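Local coordinates for protein acetyl-CoA C-acetyltransferase (Syntrophomonas wolfei subsp. wolfei, PDB 7N7Z) that probably catalyses the reversible condensation of two acetyl-CoA molecules into acetoacetyl-CoA and free CoA, the acetoacetyl-CoA thiolase reaction, at residues Ser89-Ser94 with Leu387-Gly392; Ile174-Cys179 with Val244-Asn249; Cys283-Asp288 with Pro296-Pro301. All blocks are in the same frame, centred on the assembly; numbering follows the deposited sequence.

Interaction 1: residues Ser89-Ser94 with Leu387-Gly392; sequences SQNCAS and LCVGGG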
ATOM      1  N   SER B  89      18.450  12.990 -15.060  1.00 32.42           N
ATOM      2  CA  SER B  89      18.736  11.600 -14.742  1.00 35.68           C
ATOM      3  C   SER B  89      19.326  10.908 -15.959  1.00 35.74           C
ATOM      4  O   SER B  89      18.748  10.958 -17.050  1.00 32.41           O
ATOM      5  CB  SER B  89      17.474  10.861 -14.281  1.00 35.37           C
ATOM      6  OG  SER B  89      17.774   9.517 -13.951  1.00 42.45           O
ATOM      7  N   GLN B  90      20.485  10.285 -15.770  1.00 32.72           N
ATOM      8  CA  GLN B  90      21.079   9.347 -16.717  1.00 34.19           C
ATOM      9  C   GLN B  90      21.579   8.123 -15.958  1.00 40.00           C
ATOM     10  O   GLN B  90      22.706   7.655 -16.134  1.00 36.82           O
ATOM     11  CB  GLN B  90      22.201  10.006 -17.519  1.00 36.79           C
ATOM     12  CG  GLN B  90      22.611   9.225 -18.766  1.00 36.07           C
ATOM     13  CD  GLN B  90      23.402  10.059 -19.763  1.00 36.68           C
ATOM     14  OE1 GLN B  90      23.134  11.246 -19.951  1.00 34.33           O
ATOM     15  NE2 GLN B  90      24.376   9.434 -20.417  1.00 35.87           N
ATOM     16  N   ASN B  91      20.715   7.602 -15.081  1.00 41.65           N
ATOM     17  CA  ASN B  91      21.042   6.504 -14.175  1.00 43.45           C
ATOM     18  C   ASN B  91      22.374   6.761 -13.473  1.00 39.04           C
ATOM     19  O   ASN B  91      22.501   7.737 -12.727  1.00 38.55           O
ATOM     20  CB  ASN B  91      21.045   5.172 -14.934  1.00 41.97           C
ATOM     21  CG  ASN B  91      19.659   4.568 -15.053  1.00 45.77           C
ATOM     22  OD1 ASN B  91      18.819   4.729 -14.167  1.00 47.07           O
ATOM     23  ND2 ASN B  91      19.412   3.865 -16.152  1.00 44.28           N
ATOM     24  N   CYS B  92      23.373   5.906 -13.700  1.00 34.32           N
ATOM     25  CA  CYS B  92      24.614   6.020 -12.942  1.00 35.46           C
ATOM     26  C   CYS B  92      25.391   7.277 -13.312  1.00 36.51           C
ATOM     27  O   CYS B  92      26.146   7.801 -12.485  1.00 30.97           O
ATOM     28  CB  CYS B  92      25.473   4.776 -13.167  1.00 32.68           C
ATOM     29  SG  CYS B  92      24.543   3.226 -13.089  1.00 46.22           S
ATOM     30  N   ALA B  93      25.220   7.777 -14.535  1.00 32.19           N
ATOM     31  CA  ALA B  93      25.908   8.974 -14.995  1.00 35.14           C
ATOM     32  C   ALA B  93      25.091  10.239 -14.768  1.00 32.04           C
ATOM     33  O   ALA B  93      25.373  11.269 -15.393  1.00 31.57           O
ATOM     34  CB  ALA B  93      26.263   8.844 -16.477  1.00 35.21           C
ATOM     35  N   SER B  94      24.088  10.181 -13.892  1.00 31.42           N
ATOM     36  CA  SER B  94      23.247  11.344 -13.633  1.00 31.23           C
ATOM     37  C   SER B  94      24.089  12.555 -13.248  1.00 32.59           C
ATOM     38  O   SER B  94      23.933  13.643 -13.814  1.00 29.21           O
ATOM     39  CB  SER B  94      22.244  11.011 -12.529  1.00 33.91           C
ATOM     40  OG  SER B  94      21.096  10.378 -13.060  1.00 37.98           O
ATOM     41  N   LEU B 387      32.139   6.192 -16.590  1.00 37.44           N
ATOM     42  CA  LEU B 387      31.360   5.169 -15.907  1.00 37.87           C
ATOM     43  C   LEU B 387      30.274   4.654 -16.838  1.00 39.10           C
ATOM     44  O   LEU B 387      29.732   5.404 -17.658  1.00 36.24           O
ATOM     45  CB  LEU B 387      30.740   5.710 -14.610  1.00 37.69           C
ATOM     46  CG  LEU B 387      29.516   6.625 -14.720  1.00 38.72           C
ATOM     47  CD1 LEU B 387      28.832   6.732 -13.366  1.00 35.01           C
ATOM     48  CD2 LEU B 387      29.895   8.002 -15.239  1.00 36.59           C
ATOM     49  N   CYS B 388      29.968   3.365 -16.702  1.00 38.26           N
ATOM     50  CA  CYS B 388      28.871   2.760 -17.438  1.00 37.86           C
ATOM     51  C   CYS B 388      27.535   3.240 -16.875  1.00 37.19           C
ATOM     52  O   CYS B 388      27.459   3.822 -15.789  1.00 39.92           O
ATOM     53  CB  CYS B 388      28.958   1.236 -17.373  1.00 38.84           C
ATOM     54  SG  CYS B 388      28.599   0.544 -15.743  1.00 39.42           S
ATOM     55  N   VAL B 389      26.467   2.979 -17.624  1.00 39.26           N
ATOM     56  CA  VAL B 389      25.133   3.448 -17.270  1.00 36.79           C
ATOM     57  C   VAL B 389      24.124   2.350 -17.567  1.00 41.18           C
ATOM     58  O   VAL B 389      24.187   1.699 -18.614  1.00 39.25           O
ATOM     59  CB  VAL B 389      24.769   4.737 -18.035  1.00 39.13           C
ATOM     60  CG1 VAL B 389      23.263   4.952 -18.044  1.00 39.72           C
ATOM     61  CG2 VAL B 389      25.475   5.928 -17.426  1.00 36.68           C
ATOM     62  N   GLY B 390      23.188   2.151 -16.641  1.00 37.96           N
ATOM     63  CA  GLY B 390      22.068   1.266 -16.887  1.00 44.19           C
ATOM     64  C   GLY B 390      21.320   1.680 -18.136  1.00 41.03           C
ATOM     65  O   GLY B 390      20.889   2.831 -18.256  1.00 40.34           O
ATOM     66  N   GLY B 391      21.164   0.751 -19.078  1.00 41.00           N
ATOM     67  CA  GLY B 391      20.595   1.029 -20.372  1.00 41.83           C
ATOM     68  C   GLY B 391      21.628   1.157 -21.474  1.00 45.75           C
ATOM     69  O   GLY B 391      21.348   0.785 -22.619  1.00 44.82           O
ATOM     70  N   GLY B 392      22.812   1.679 -21.155  1.00 51.25           N
ATOM     71  CA  GLY B 392      23.903   1.713 -22.109  1.00 51.50           C
ATOM     72  C   GLY B 392      24.575   3.062 -22.264  1.00 50.40           C
ATOM     73  O   GLY B 392      25.797   3.130 -22.430  1.00 50.48           O
TER
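Two buried loops of the thiolase active site meet where C92, the predicted acyl-carrying cysteine, faces the backbone of C388, the predicted proton acceptor. C92 CB lies 3.4 Å from C388 O, and the CA atoms of C92 and V389 are 5.1 Å apart. C92 SG lies 4.0 Å from both C388 O and G390 N, and H358, also predicted as catalytic, touches the same side chain. Beside it, N91 ND2 donates to G390 O at 2.8 Å with an N-H...O angle of 151°. The acceptor lies nearly in the N91 amide plane, yet ND2 sits 43° out of the carbonyl plane, above it. With chi1 at 160°, V389 points CG1 away from its own backbone N and lays it alongside N91 CB at 3.8 Å and 3.4 Å from Q90 O. L387 splits its branches, CD1 meeting C92 CB at 3.9 Å and CD2 reaching A93 CB at the same distance. A type II turn shapes 389-392; G391 O is bound by R71 of the second subunit. Juxtaposed cysteine loops, one running into helix 94-107 from its A93 N-cap, are the catalytic arrangement of thiolases.

Interaction 2: residues Ile174-Cys179 with Val244-Asn249; sequences ITREEC and VVTAAN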
ATOM      1  N   ILE B 174      35.036 -14.233 -18.492  1.00 63.38           N
ATOM      2  CA  ILE B 174      35.644 -13.837 -17.227  1.00 63.84           C
ATOM      3  C   ILE B 174      35.175 -14.804 -16.152  1.00 63.88           C
ATOM      4  O   ILE B 174      33.987 -15.136 -16.068  1.00 64.03           O
ATOM      5  CB  ILE B 174      35.280 -12.384 -16.871  1.00 62.98           C
ATOM      6  CG1 ILE B 174      35.830 -11.424 -17.930  1.00 62.33           C
ATOM      7  CG2 ILE B 174      35.820 -12.021 -15.494  1.00 62.47           C
ATOM      8  CD1 ILE B 174      35.154 -10.070 -17.934  1.00 59.72           C
ATOM      9  N   THR B 175      36.107 -15.255 -15.320  1.00 59.09           N
ATOM     10  CA  THR B 175      35.830 -16.273 -14.320  1.00 57.24           C
ATOM     11  C   THR B 175      35.720 -15.660 -12.929  1.00 56.71           C
ATOM     12  O   THR B 175      36.152 -14.533 -12.677  1.00 55.56           O
ATOM     13  CB  THR B 175      36.920 -17.348 -14.330  1.00 58.91           C
ATOM     14  OG1 THR B 175      38.185 -16.754 -14.015  1.00 57.18           O
ATOM     15  CG2 THR B 175      37.002 -18.009 -15.694  1.00 67.44           C
ATOM     16  N   ARG B 176      35.125 -16.435 -12.020  1.00 55.37           N
ATOM     17  CA  ARG B 176      34.959 -15.983 -10.643  1.00 55.14           C
ATOM     18  C   ARG B 176      36.295 -15.625 -10.003  1.00 55.83           C
ATOM     19  O   ARG B 176      36.359 -14.712  -9.173  1.00 56.15           O
ATOM     20  CB  ARG B 176      34.240 -17.070  -9.838  1.00 54.54           C
ATOM     21  CG  ARG B 176      34.204 -16.857  -8.332  1.00 54.26           C
ATOM     22  CD  ARG B 176      33.211 -15.779  -7.931  1.00 48.43           C
ATOM     23  NE  ARG B 176      33.084 -15.696  -6.481  1.00 52.33           N
ATOM     24  CZ  ARG B 176      32.275 -16.454  -5.751  1.00 54.97           C
ATOM     25  NH1 ARG B 176      31.470 -17.344  -6.308  1.00 53.90           N
ATOM     26  NH2 ARG B 176      32.276 -16.316  -4.429  1.00 56.71           N
ATOM     27  N   GLU B 177      37.369 -16.326 -10.373  1.00 58.22           N
ATOM     28  CA  GLU B 177      38.668 -16.060  -9.763  1.00 61.26           C
ATOM     29  C   GLU B 177      39.187 -14.681 -10.150  1.00 56.78           C
ATOM     30  O   GLU B 177      39.682 -13.931  -9.299  1.00 55.68           O
ATOM     31  CB  GLU B 177      39.668 -17.145 -10.163  1.00 62.52           C
ATOM     32  CG  GLU B 177      39.783 -18.277  -9.154  1.00 71.02           C
ATOM     33  CD  GLU B 177      38.615 -19.241  -9.223  1.00 78.47           C
ATOM     34  OE1 GLU B 177      38.173 -19.565 -10.346  1.00 76.76           O
ATOM     35  OE2 GLU B 177      38.137 -19.673  -8.152  1.00 83.60           O
ATOM     36  N   GLU B 178      39.091 -14.329 -11.434  1.00 56.33           N
ATOM     37  CA  GLU B 178      39.532 -13.004 -11.861  1.00 54.37           C
ATOM     38  C   GLU B 178      38.677 -11.914 -11.229  1.00 50.31           C
ATOM     39  O   GLU B 178      39.190 -10.860 -10.837  1.00 48.80           O
ATOM     40  CB  GLU B 178      39.491 -12.896 -13.384  1.00 56.70           C
ATOM     41  CG  GLU B 178      40.634 -13.608 -14.095  1.00 56.37           C
ATOM     42  CD  GLU B 178      40.157 -14.514 -15.220  1.00 60.25           C
ATOM     43  OE1 GLU B 178      39.313 -14.067 -16.027  1.00 58.75           O
ATOM     44  OE2 GLU B 178      40.637 -15.666 -15.307  1.00 62.41           O
ATOM     45  N   CYS B 179      37.367 -12.149 -11.121  1.00 54.24           N
ATOM     46  CA  CYS B 179      36.484 -11.147 -10.535  1.00 50.22           C
ATOM     47  C   CYS B 179      36.787 -10.939  -9.058  1.00 48.98           C
ATOM     48  O   CYS B 179      36.843  -9.798  -8.584  1.00 47.58           O
ATOM     49  CB  CYS B 179      35.026 -11.561 -10.726  1.00 51.58           C
ATOM     50  SG  CYS B 179      34.439 -11.446 -12.427  1.00 46.95           S
ATOM     51  N   VAL B 244      29.108 -15.592 -11.741  1.00 51.12           N
ATOM     52  CA  VAL B 244      30.364 -15.095 -11.182  1.00 51.51           C
ATOM     53  C   VAL B 244      30.189 -13.845 -10.337  1.00 48.29           C
ATOM     54  O   VAL B 244      31.138 -13.435  -9.657  1.00 46.74           O
ATOM     55  CB  VAL B 244      31.384 -14.793 -12.297  1.00 50.87           C
ATOM     56  CG1 VAL B 244      31.649 -16.041 -13.126  1.00 56.43           C
ATOM     57  CG2 VAL B 244      30.899 -13.649 -13.185  1.00 50.37           C
ATOM     58  N   VAL B 245      29.013 -13.225 -10.356  1.00 45.07           N
ATOM     59  CA  VAL B 245      28.781 -11.978  -9.638  1.00 46.57           C
ATOM     60  C   VAL B 245      28.299 -12.294  -8.228  1.00 45.13           C
ATOM     61  O   VAL B 245      27.340 -13.053  -8.043  1.00 46.05           O
ATOM     62  CB  VAL B 245      27.764 -11.095 -10.380  1.00 45.13           C
ATOM     63  CG1 VAL B 245      27.423  -9.868  -9.547  1.00 44.50           C
ATOM     64  CG2 VAL B 245      28.308 -10.686 -11.741  1.00 45.56           C
ATOM     65  N   THR B 246      28.964 -11.708  -7.238  1.00 40.93           N
ATOM     66  CA  THR B 246      28.604 -11.843  -5.836  1.00 41.23           C
ATOM     67  C   THR B 246      28.399 -10.459  -5.233  1.00 40.20           C
ATOM     68  O   THR B 246      28.665  -9.432  -5.863  1.00 39.81           O
ATOM     69  CB  THR B 246      29.683 -12.603  -5.052  1.00 45.13           C
ATOM     70  OG1 THR B 246      30.809 -11.745  -4.822  1.00 40.38           O
ATOM     71  CG2 THR B 246      30.136 -13.833  -5.817  1.00 44.47           C
ATOM     72  N   ALA B 247      27.915 -10.442  -3.990  1.00 38.56           N
ATOM     73  CA  ALA B 247      27.731  -9.176  -3.291  1.00 37.41           C
ATOM     74  C   ALA B 247      29.061  -8.478  -3.042  1.00 39.91           C
ATOM     75  O   ALA B 247      29.103  -7.246  -2.928  1.00 40.09           O
ATOM     76  CB  ALA B 247      26.999  -9.409  -1.970  1.00 35.96           C
ATOM     77  N   ALA B 248      30.154  -9.237  -2.961  1.00 39.25           N
ATOM     78  CA  ALA B 248      31.448  -8.645  -2.648  1.00 39.69           C
ATOM     79  C   ALA B 248      32.143  -8.103  -3.891  1.00 39.99           C
ATOM     80  O   ALA B 248      32.799  -7.058  -3.827  1.00 43.84           O
ATOM     81  CB  ALA B 248      32.340  -9.671  -1.947  1.00 42.90           C
ATOM     82  N   ASN B 249      32.012  -8.789  -5.025  1.00 39.56           N
ATOM     83  CA  ASN B 249      32.604  -8.325  -6.273  1.00 38.85           C
ATOM     84  C   ASN B 249      31.642  -7.477  -7.096  1.00 40.91           C
ATOM     85  O   ASN B 249      31.969  -7.121  -8.232  1.00 40.94           O
ATOM     86  CB  ASN B 249      33.101  -9.514  -7.103  1.00 41.10           C
ATOM     87  CG  ASN B 249      31.986 -10.454  -7.520  1.00 41.32           C
ATOM     88  OD1 ASN B 249      30.818 -10.069  -7.581  1.00 42.17           O
ATOM     89  ND2 ASN B 249      32.345 -11.697  -7.816  1.00 43.93           N
TER
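The apolar contact at the start of helix 176-196 is V244 CG2 with C179 SG, at 4.2 Å; the other methyl of V244, CG1, lies against the helix backbone, 3.7 Å from R176 N. The next kind is a methyl-on-guanidinium contact. T246 CG2 sits over the centre of one face of the R176 group, 3.4 Å from CZ, and the two side chains cross at about a right angle. A chi1 of 170° swings CG away from the R176 backbone N, and a bend at chi2 carries CD to 3.6 Å from V244 O. NE has one partner, a salt bridge to D180, and NH2 has two, the carbonyls of M232 and L235, which limits the rotation of the guanidinium. An alanine at T246 would remove both OG1 and CG2, which would probably leave the amides of A248 and N249 without that acceptor and that face of the guanidinium without its methyl neighbour. Hydrogen bonds inside 244-249 keep the loop folded: N249 ND2 donates to V244 O at 2.8 Å, in the carbonyl plane. T246 OG1 accepts from N249 N at 3.2 Å and also from A248 N, an ST motif and ST turn set against the first turn of helix 176-196.

Interaction 3: residues Cys283-Asp288 with Pro296-Pro301; sequences CSEGVD and PAVAMP
Strand 283-285 and the start of helix 296-307 run roughly antiparallel, their short axes 143° apart in N-to-C direction and 7.4 Å apart at closest approach, with the CA atoms of E285 and A299 nearest at 5.1 Å. Within the helix, M300 N bonds to P296 O at 3.0 Å, but P301 has no N-H to give to the turn before, and the helix is kinked there. No hydrogen bond links the two segments; the evidence for the contact is carbon packing.

V298 is the side chain that both halves of 283-288 share. Its CG2, which lies between its own backbone N and carbonyl carbon, meets V287 CG1 at 3.5 Å, tighter than usual for two carbons, and E285 CG at 3.7 Å. One methyl thus bridges the two residues that flank G286. The side chains of E285 and V298 cross at about a right angle, whereas V287 and V298 cross obliquely. E285 CG is anti to the backbone N (chi1 -176°), and CB rests 4.0 Å from A299 CA, so the aliphatic part lies over the helix backbone. A bend at chi2 (72°) then turns the carboxylate off this path; its OE1 forms a salt bridge with K302 NZ, one turn further along the same helix. That lysine also donates to S284 O, so one lysine holds both S284 and E285 to the helix, by a hydrogen bond and a salt bridge. At the start of the segment, C283 SG stands 4.3 Å from A299 O.

Around the pair, strand 394-400 bonds to the backbone of C283 and E285 and supplies A396 against A299. M333 of helix 324-336 packs on A297 and V298, and the second subunit adds R82 beside E285 and backbone bonds from G286.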
ATOM      1  N   CYS B 283      31.153  13.848 -22.719  1.00 39.79           N
ATOM      2  CA  CYS B 283      30.241  13.363 -23.747  1.00 40.55           C
ATOM      3  C   CYS B 283      29.646  12.040 -23.290  1.00 41.58           C
ATOM      4  O   CYS B 283      30.062  11.460 -22.284  1.00 43.29           O
ATOM      5  CB  CYS B 283      30.954  13.201 -25.092  1.00 46.90           C
ATOM      6  SG  CYS B 283      32.260  11.947 -25.103  1.00 42.26           S
ATOM      7  N   SER B 284      28.658  11.576 -24.048  1.00 42.99           N
ATOM      8  CA  SER B 284      28.032  10.283 -23.835  1.00 40.01           C
ATOM      9  C   SER B 284      28.297   9.377 -25.030  1.00 40.88           C
ATOM     10  O   SER B 284      28.659   9.833 -26.120  1.00 43.68           O
ATOM     11  CB  SER B 284      26.520  10.425 -23.621  1.00 38.32           C
ATOM     12  OG  SER B 284      26.233  11.334 -22.573  1.00 39.70           O
ATOM     13  N   GLU B 285      28.119   8.078 -24.808  1.00 39.85           N
ATOM     14  CA  GLU B 285      28.206   7.090 -25.875  1.00 41.81           C
ATOM     15  C   GLU B 285      27.647   5.770 -25.366  1.00 39.92           C
ATOM     16  O   GLU B 285      28.098   5.253 -24.338  1.00 41.70           O
ATOM     17  CB  GLU B 285      29.645   6.922 -26.361  1.00 42.26           C
ATOM     18  CG  GLU B 285      29.787   5.969 -27.544  1.00 43.34           C
ATOM     19  CD  GLU B 285      29.250   6.551 -28.842  1.00 44.71           C
ATOM     20  OE1 GLU B 285      28.989   7.773 -28.889  1.00 46.01           O
ATOM     21  OE2 GLU B 285      29.083   5.785 -29.816  1.00 43.99           O
ATOM     22  N   GLY B 286      26.669   5.218 -26.075  1.00 41.16           N
ATOM     23  CA  GLY B 286      25.922   4.084 -25.591  1.00 41.04           C
ATOM     24  C   GLY B 286      26.432   2.751 -26.103  1.00 42.31           C
ATOM     25  O   GLY B 286      27.168   2.670 -27.084  1.00 43.47           O
ATOM     26  N   VAL B 287      26.034   1.697 -25.393  1.00 42.46           N
ATOM     27  CA  VAL B 287      26.193   0.321 -25.831  1.00 44.65           C
ATOM     28  C   VAL B 287      24.873  -0.390 -25.558  1.00 41.83           C
ATOM     29  O   VAL B 287      23.989   0.141 -24.886  1.00 41.53           O
ATOM     30  CB  VAL B 287      27.362  -0.399 -25.126  1.00 42.71           C
ATOM     31  CG1 VAL B 287      28.686   0.259 -25.485  1.00 43.45           C
ATOM     32  CG2 VAL B 287      27.159  -0.408 -23.619  1.00 42.15           C
ATOM     33  N   ASP B 288      24.743  -1.600 -26.094  1.00 40.66           N
ATOM     34  CA  ASP B 288      23.504  -2.344 -25.918  1.00 45.05           C
ATOM     35  C   ASP B 288      23.201  -2.531 -24.436  1.00 42.12           C
ATOM     36  O   ASP B 288      24.086  -2.853 -23.638  1.00 42.31           O
ATOM     37  CB  ASP B 288      23.590  -3.701 -26.614  1.00 44.78           C
ATOM     38  CG  ASP B 288      22.251  -4.408 -26.672  1.00 46.11           C
ATOM     39  OD1 ASP B 288      21.839  -4.988 -25.645  1.00 45.28           O
ATOM     40  OD2 ASP B 288      21.607  -4.374 -27.741  1.00 48.41           O
ATOM     41  N   PRO B 296      31.995   2.461 -20.826  1.00 37.95           N
ATOM     42  CA  PRO B 296      33.259   3.207 -20.711  1.00 41.53           C
ATOM     43  C   PRO B 296      34.263   2.862 -21.796  1.00 42.14           C
ATOM     44  O   PRO B 296      35.106   3.702 -22.134  1.00 41.10           O
ATOM     45  CB  PRO B 296      33.770   2.817 -19.318  1.00 41.13           C
ATOM     46  CG  PRO B 296      32.545   2.423 -18.560  1.00 42.03           C
ATOM     47  CD  PRO B 296      31.636   1.784 -19.568  1.00 40.00           C
ATOM     48  N   ALA B 297      34.200   1.652 -22.355  1.00 43.23           N
ATOM     49  CA  ALA B 297      35.133   1.274 -23.409  1.00 43.14           C
ATOM     50  C   ALA B 297      34.852   1.999 -24.718  1.00 47.18           C
ATOM     51  O   ALA B 297      35.715   2.012 -25.602  1.00 50.89           O
ATOM     52  CB  ALA B 297      35.088  -0.237 -23.632  1.00 47.20           C
ATOM     53  N   VAL B 298      33.669   2.597 -24.865  1.00 46.03           N
ATOM     54  CA  VAL B 298      33.352   3.394 -26.038  1.00 47.71           C
ATOM     55  C   VAL B 298      33.281   4.884 -25.721  1.00 41.80           C
ATOM     56  O   VAL B 298      33.517   5.705 -26.615  1.00 41.92           O
ATOM     57  CB  VAL B 298      32.038   2.916 -26.695  1.00 49.42           C
ATOM     58  CG1 VAL B 298      32.213   1.523 -27.284  1.00 54.05           C
ATOM     59  CG2 VAL B 298      30.887   2.937 -25.699  1.00 43.59           C
ATOM     60  N   ALA B 299      32.974   5.259 -24.478  1.00 41.41           N
ATOM     61  CA  ALA B 299      32.925   6.670 -24.116  1.00 41.22           C
ATOM     62  C   ALA B 299      34.322   7.245 -23.910  1.00 41.94           C
ATOM     63  O   ALA B 299      34.602   8.369 -24.339  1.00 42.24           O
ATOM     64  CB  ALA B 299      32.083   6.858 -22.853  1.00 39.99           C
ATOM     65  N   MET B 300      35.209   6.491 -23.261  1.00 39.74           N
ATOM     66  CA  MET B 300      36.551   7.002 -22.998  1.00 41.26           C
ATOM     67  C   MET B 300      37.308   7.322 -24.280  1.00 40.78           C
ATOM     68  O   MET B 300      37.864   8.430 -24.382  1.00 44.00           O
ATOM     69  CB  MET B 300      37.321   6.001 -22.132  1.00 44.92           C
ATOM     70  CG  MET B 300      36.838   5.931 -20.696  1.00 43.43           C
ATOM     71  SD  MET B 300      37.471   4.475 -19.842  1.00 48.35           S
ATOM     72  CE  MET B 300      39.162   4.976 -19.533  1.00 45.17           C
ATOM     73  N   PRO B 301      37.377   6.437 -25.279  1.00 41.78           N
ATOM     74  CA  PRO B 301      38.056   6.821 -26.528  1.00 43.03           C
ATOM     75  C   PRO B 301      37.400   8.003 -27.218  1.00 43.25           C
ATOM     76  O   PRO B 301      38.099   8.821 -27.830  1.00 43.17           O
ATOM     77  CB  PRO B 301      37.972   5.550 -27.387  1.00 43.82           C
ATOM     78  CG  PRO B 301      37.671   4.440 -26.431  1.00 42.60           C
ATOM     79  CD  PRO B 301      36.868   5.056 -25.331  1.00 41.75           C
TER

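Overall arrangement
Interactions 1 and 3 adjoin, their centres 11 Å apart: P296 CG packs on C388 N, and G392 O probably accepts from V287 N. Both touch the second subunit, so the catalytic loops sit close to the subunit interface. Strands 84-89, 277-285 and 382-387, which lead into these contacts, belong to one mixed sheet. Interaction 2, about 22 Å from interaction 1 and 23 Å from interaction 3 between centres, joins the start of helix 176-196 to the loop before strand 254-264, within the N-terminal thiolase domain and away from the predicted site. Along the sequence, interactions 2 and 3 follow each other inside the loop closed by interaction 1, which brings the N-terminal and C-terminal domains together at the predicted active site.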